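Local coordinates for GTP-binding protein REM 1 (Homo sapiens, PDB 2NZJ), which binds GDP and magnesium as a Ras-family small G protein and probably hydrolyses GTP in signalling, at residues Y81-S86 with I101-T106; R43-D48 with T52-V57. All coordinates share one frame; numbering follows the deposited sequence.

Overall arrangement
Both contacts belong to one Ras-like domain built on a single mixed sheet of strand order 2-3-1-4-5-6. Contact 2 joins strands 40-47 and 50-57, the antiparallel hairpin at one margin of that sheet; contact 1 lies past the intervening strand 4-10, where strand 80-86 receives helix 90-105 on one face. They follow one another in sequence, contact 2 first, and sit on opposite sides of the chain's centre. Their centres are 21 Å apart and their nearest atoms about 7 Å, without touching. The side chain of I83 in contact 1 is about 11 Å from the bound GDP.

Contact 1 (Y81-S86 with I101-T106); sequences YVIVYS and IQLRRT
The phenolic OH of Y81 is gripped by two backbone groups, donating to C74 O and accepting from G78 N, and these bonds tether the far end of a ring whose face is used by L103. The pair joins strand 80-86 to helix 90-105 in the Ras-like fold, where the helix is the crossover of a beta-alpha-beta unit leading from this strand to its parallel neighbour 114-119. CD2 of L103 stands over the middle of the Y81 ring, 3.7 Å from the centroid and only 4° off the ring normal. This CH-pi contact is almost perfectly centred: CD2 lies 3.9 Å from Y81 CE1 and nearly as far from each of the other five ring carbons. The Y81 ring is turned about square to its stem, which presents its broad side to the methyl. The other branch of L103 serves the next residue of the strand that points to the helix, I83: L103 CD1 meets I83 CD1 at 4.0 Å, the two side chains reaching for each other tip to tip. Being extended, with chi2 163°, the I83 chain carries its end methyl out to the helix. One leucine thus straddles two strand positions, a methyl for each, and all three side chains are buried. L75 also touches L103, while A96, earlier on the same helix, packs against I83; V8 and L10 of strand 4-10 lie against Y81. The contact is made by apolar side chains, the backbones staying apart with Y81 CA and L103 CA at 9.0 Å. The hydroxyl of T106 folds back onto the carbonyl of L103, with T106 OG1 2.6 Å from L103 O and 38° out of the carbonyl plane.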
loop_
_atom_site.group_PDB
_atom_site.type_symbol
_atom_site.label_atom_id
_atom_site.label_comp_id
_atom_site.label_asym_id
_atom_site.label_seq_id
_atom_site.Cartn_x
_atom_site.Cartn_y
_atom_site.Cartn_z
ATOM N N TYR A 81 -3.764 -0.086 -5.421
ATOM C CA TYR A 81 -2.968 -1.148 -4.821
ATOM C C TYR A 81 -1.711 -0.576 -4.190
ATOM O O TYR A 81 -1.018 0.229 -4.822
ATOM C CB TYR A 81 -2.605 -2.176 -5.885
ATOM C CG TYR A 81 -3.796 -2.966 -6.340
ATOM C CD1 TYR A 81 -4.533 -2.588 -7.457
ATOM C CD2 TYR A 81 -4.200 -4.090 -5.634
ATOM C CE1 TYR A 81 -5.628 -3.321 -7.853
ATOM C CE2 TYR A 81 -5.284 -4.808 -6.013
ATOM C CZ TYR A 81 -5.990 -4.438 -7.116
ATOM O OH TYR A 81 -7.064 -5.206 -7.453
ATOM N N VAL A 82 -1.446 -0.987 -2.947
ATOM C CA VAL A 82 -0.210 -0.646 -2.234
ATOM C C VAL A 82 0.650 -1.907 -2.094
ATOM O O VAL A 82 0.333 -2.796 -1.317
ATOM C CB VAL A 82 -0.493 -0.026 -0.857
ATOM C CG1 VAL A 82 0.781 0.289 -0.115
ATOM C CG2 VAL A 82 -1.284 1.209 -1.043
ATOM N N ILE A 83 1.723 -1.972 -2.877
ATOM C CA ILE A 83 2.675 -3.080 -2.838
ATOM C C ILE A 83 3.788 -2.723 -1.871
ATOM O O ILE A 83 4.591 -1.844 -2.154
ATOM C CB ILE A 83 3.336 -3.324 -4.219
ATOM C CG1 ILE A 83 2.316 -3.797 -5.249
ATOM C CG2 ILE A 83 4.463 -4.337 -4.114
ATOM C CD1 ILE A 83 2.792 -3.671 -6.708
ATOM N N VAL A 84 3.842 -3.419 -0.739
ATOM C CA VAL A 84 4.788 -3.125 0.343
ATOM C C VAL A 84 5.931 -4.128 0.324
ATOM O O VAL A 84 5.690 -5.311 0.159
ATOM C CB VAL A 84 4.093 -3.234 1.693
ATOM C CG1 VAL A 84 5.074 -2.996 2.858
ATOM C CG2 VAL A 84 2.889 -2.282 1.724
ATOM N N TYR A 85 7.171 -3.651 0.472
ATOM C CA TYR A 85 8.332 -4.517 0.771
ATOM C C TYR A 85 9.092 -3.920 1.969
ATOM O O TYR A 85 8.815 -2.795 2.390
ATOM C CB TYR A 85 9.236 -4.718 -0.476
ATOM C CG TYR A 85 9.948 -3.478 -0.907
ATOM C CD1 TYR A 85 9.336 -2.563 -1.731
ATOM C CD2 TYR A 85 11.213 -3.187 -0.445
ATOM C CE1 TYR A 85 9.949 -1.401 -2.100
ATOM C CE2 TYR A 85 11.852 -1.976 -0.797
ATOM C CZ TYR A 85 11.200 -1.094 -1.627
ATOM O OH TYR A 85 11.815 0.071 -2.036
ATOM N N SER A 86 10.017 -4.692 2.529
ATOM C CA SER A 86 10.911 -4.206 3.572
ATOM C C SER A 86 12.270 -3.856 2.995
ATOM O O SER A 86 12.904 -4.677 2.355
ATOM C CB SER A 86 11.107 -5.253 4.650
ATOM O OG SER A 86 12.048 -4.793 5.601
ATOM N N ILE A 101 3.628 -7.461 -12.096
ATOM C CA ILE A 101 3.379 -8.246 -13.268
ATOM C C ILE A 101 2.091 -9.007 -13.094
ATOM O O ILE A 101 1.335 -9.139 -14.054
ATOM C CB ILE A 101 4.538 -9.217 -13.566
ATOM C CG1 ILE A 101 5.786 -8.423 -13.968
ATOM C CG2 ILE A 101 4.133 -10.245 -14.660
ATOM C CD1 ILE A 101 6.835 -9.256 -14.668
ATOM N N GLN A 102 1.823 -9.518 -11.892
ATOM C CA GLN A 102 0.555 -10.208 -11.661
ATOM C C GLN A 102 -0.587 -9.226 -11.933
ATOM O O GLN A 102 -1.520 -9.542 -12.682
ATOM C CB GLN A 102 0.456 -10.790 -10.245
ATOM C CG GLN A 102 0.929 -12.249 -10.084
ATOM C CD GLN A 102 0.946 -12.699 -8.616
ATOM O OE1 GLN A 102 1.875 -12.379 -7.856
ATOM N NE2 GLN A 102 -0.080 -13.428 -8.215
ATOM N N LEU A 103 -0.489 -8.029 -11.349
ATOM C CA LEU A 103 -1.488 -6.979 -11.562
ATOM C C LEU A 103 -1.690 -6.642 -13.044
ATOM O O LEU A 103 -2.816 -6.418 -13.485
ATOM C CB LEU A 103 -1.100 -5.712 -10.814
ATOM C CG LEU A 103 -1.323 -5.746 -9.313
ATOM C CD1 LEU A 103 -0.615 -4.571 -8.655
ATOM C CD2 LEU A 103 -2.818 -5.725 -9.053
ATOM N N ARG A 104 -0.607 -6.605 -13.810
ATOM C CA ARG A 104 -0.698 -6.339 -15.238
ATOM C C ARG A 104 -1.514 -7.421 -15.956
ATOM O O ARG A 104 -2.489 -7.116 -16.639
ATOM C CB ARG A 104 0.706 -6.231 -15.852
ATOM C CG ARG A 104 0.699 -5.734 -17.286
ATOM C CD ARG A 104 2.070 -5.802 -17.962
ATOM N NE ARG A 104 3.218 -5.510 -17.095
ATOM C CZ ARG A 104 3.497 -4.326 -16.547
ATOM N NH1 ARG A 104 2.690 -3.276 -16.712
ATOM N NH2 ARG A 104 4.590 -4.198 -15.799
ATOM N N ARG A 105 -1.109 -8.677 -15.770
ATOM C CA ARG A 105 -1.745 -9.837 -16.402
ATOM C C ARG A 105 -3.266 -9.891 -16.238
ATOM O O ARG A 105 -3.954 -10.474 -17.074
ATOM C CB ARG A 105 -1.133 -11.134 -15.858
ATOM N N THR A 106 -3.790 -9.308 -15.159
ATOM C CA THR A 106 -5.254 -9.225 -14.949
ATOM C C THR A 106 -5.893 -8.117 -15.815
ATOM O O THR A 106 -5.883 -6.928 -15.458
ATOM C CB THR A 106 -5.608 -8.990 -13.450
ATOM O OG1 THR A 106 -4.809 -7.918 -12.939
ATOM C CG2 THR A 106 -5.354 -10.256 -12.620
#

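Contact 2 (R43-D48 with T52-V57)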
loop_
_atom_site.group_PDB
_atom_site.type_symbol
_atom_site.label_atom_id
_atom_site.label_comp_id
_atom_site.label_asym_id
_atom_site.label_seq_id
_atom_site.Cartn_x
_atom_site.Cartn_y
_atom_site.Cartn_z
ATOM N N ARG A 43 -11.669 3.972 7.174
ATOM C CA ARG A 43 -11.564 5.294 7.767
ATOM C C ARG A 43 -11.796 6.385 6.754
ATOM O O ARG A 43 -11.391 6.259 5.602
ATOM C CB ARG A 43 -10.180 5.492 8.355
ATOM C CG ARG A 43 -10.022 6.796 9.137
ATOM C CD ARG A 43 -8.696 6.782 9.828
ATOM N NE ARG A 43 -8.271 8.073 10.345
ATOM C CZ ARG A 43 -7.091 8.263 10.925
ATOM N NH1 ARG A 43 -6.242 7.250 11.054
ATOM N NH2 ARG A 43 -6.749 9.466 11.371
ATOM N N THR A 44 -12.422 7.465 7.201
ATOM C CA THR A 44 -12.665 8.636 6.373
ATOM C C THR A 44 -11.611 9.697 6.654
ATOM O O THR A 44 -11.484 10.177 7.771
ATOM C CB THR A 44 -14.064 9.162 6.606
ATOM O OG1 THR A 44 -14.954 8.368 5.819
ATOM C CG2 THR A 44 -14.208 10.626 6.218
ATOM N N LEU A 45 -10.855 10.058 5.627
ATOM C CA LEU A 45 -9.743 10.982 5.781
ATOM C C LEU A 45 -10.060 12.334 5.175
ATOM O O LEU A 45 -10.668 12.412 4.107
ATOM C CB LEU A 45 -8.505 10.449 5.070
ATOM C CG LEU A 45 -7.888 9.210 5.654
ATOM C CD1 LEU A 45 -6.797 8.731 4.708
ATOM C CD2 LEU A 45 -7.368 9.491 7.049
ATOM N N THR A 46 -9.615 13.386 5.850
ATOM C CA THR A 46 -9.737 14.740 5.346
ATOM C C THR A 46 -8.425 15.142 4.674
ATOM O O THR A 46 -7.384 15.214 5.311
ATOM C CB THR A 46 -10.094 15.723 6.491
ATOM O OG1 THR A 46 -11.412 15.418 6.980
ATOM C CG2 THR A 46 -10.076 17.180 6.023
ATOM N N VAL A 47 -8.479 15.388 3.373
ATOM C CA VAL A 47 -7.292 15.716 2.591
ATOM C C VAL A 47 -7.654 16.886 1.694
ATOM O O VAL A 47 -8.728 16.901 1.099
ATOM C CB VAL A 47 -6.853 14.539 1.751
ATOM C CG1 VAL A 47 -5.499 14.817 1.121
ATOM C CG2 VAL A 47 -6.772 13.316 2.608
ATOM N N ASP A 48 -6.767 17.879 1.628
ATOM C CA ASP A 48 -7.016 19.121 0.872
ATOM C C ASP A 48 -8.450 19.629 1.103
ATOM O O ASP A 48 -9.176 19.972 0.158
ATOM C CB ASP A 48 -6.735 18.905 -0.621
ATOM C CG ASP A 48 -5.324 18.359 -0.883
ATOM O OD1 ASP A 48 -4.346 18.924 -0.354
ATOM O OD2 ASP A 48 -5.189 17.372 -1.624
ATOM N N THR A 52 -12.774 11.751 2.265
ATOM C CA THR A 52 -12.812 10.567 1.417
ATOM C C THR A 52 -12.606 9.342 2.282
ATOM O O THR A 52 -11.736 9.348 3.141
ATOM C CB THR A 52 -11.712 10.613 0.378
ATOM O OG1 THR A 52 -12.018 11.633 -0.593
ATOM C CG2 THR A 52 -11.558 9.238 -0.285
ATOM N N THR A 53 -13.412 8.311 2.066
ATOM C CA THR A 53 -13.304 7.074 2.810
ATOM C C THR A 53 -12.481 6.072 2.020
ATOM O O THR A 53 -12.690 5.875 0.806
ATOM C CB THR A 53 -14.680 6.454 3.085
ATOM O OG1 THR A 53 -15.542 7.447 3.638
ATOM C CG2 THR A 53 -14.593 5.277 4.043
ATOM N N LEU A 54 -11.526 5.455 2.704
ATOM C CA LEU A 54 -10.821 4.329 2.146
ATOM C C LEU A 54 -11.182 3.112 2.965
ATOM O O LEU A 54 -11.279 3.181 4.192
ATOM C CB LEU A 54 -9.325 4.552 2.168
ATOM C CG LEU A 54 -8.780 5.761 1.415
ATOM C CD1 LEU A 54 -7.283 5.883 1.675
ATOM C CD2 LEU A 54 -9.063 5.673 -0.090
ATOM N N VAL A 55 -11.402 2.005 2.271
ATOM C CA VAL A 55 -11.482 0.704 2.893
ATOM C C VAL A 55 -10.189 -0.018 2.504
ATOM O O VAL A 55 -9.960 -0.305 1.319
ATOM C CB VAL A 55 -12.734 -0.062 2.426
ATOM C CG1 VAL A 55 -12.766 -1.467 3.028
ATOM C CG2 VAL A 55 -14.018 0.737 2.790
ATOM N N VAL A 56 -9.343 -0.283 3.503
ATOM C CA VAL A 56 -8.027 -0.874 3.279
ATOM C C VAL A 56 -8.133 -2.369 3.567
ATOM O O VAL A 56 -8.504 -2.769 4.678
ATOM C CB VAL A 56 -6.940 -0.186 4.156
ATOM C CG1 VAL A 56 -5.625 -0.943 4.114
ATOM C CG2 VAL A 56 -6.706 1.266 3.688
ATOM N N VAL A 57 -7.834 -3.176 2.549
ATOM C CA VAL A 57 -7.925 -4.646 2.620
ATOM C C VAL A 57 -6.525 -5.252 2.868
ATOM O O VAL A 57 -5.544 -4.898 2.183
ATOM C CB VAL A 57 -8.531 -5.238 1.315
ATOM C CG1 VAL A 57 -8.597 -6.742 1.386
ATOM C CG2 VAL A 57 -9.941 -4.693 1.067
#
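The beta hairpin of strands 40-47 and 50-57 is held here by two antiparallel hydrogen-bonded pairs, R43 with L54 and L45 with T52, flanking the non-hydrogen-bonded pair T44 with T53. R43 N reaches L54 O at 3.1 Å, and L54 N returns to R43 O at 3.0 Å. In the second pair L45 N lies 2.7 Å from T52 O, while T52 N bonds to L45 O at 2.9 Å with a more bent N-H...O angle of 148°. Between them the strands come close, T44 CA and T53 CA being 3.9 Å apart. The two threonine hydroxyls face each other on that side of the sheet, but their modelled separation is too short to be trusted in detail. This hairpin forms one margin of the Ras-fold sheet, with strand 4-10 beyond strand 50-57. On the opposite face from the threonine pair, L45 and L54 slant across one another, CD1 of L45 lying 4.2 Å from CD1 of L54. Each leucine is extended beyond CB (chi2 172° in L45), which brings these end methyls together. F24 of helix 17-25 touches both leucines, and its carbonyl O takes a hydrogen bond from R43 NH1. On the same face, T52 OG1 takes a bond from NH2 of R168, on helix 156-171.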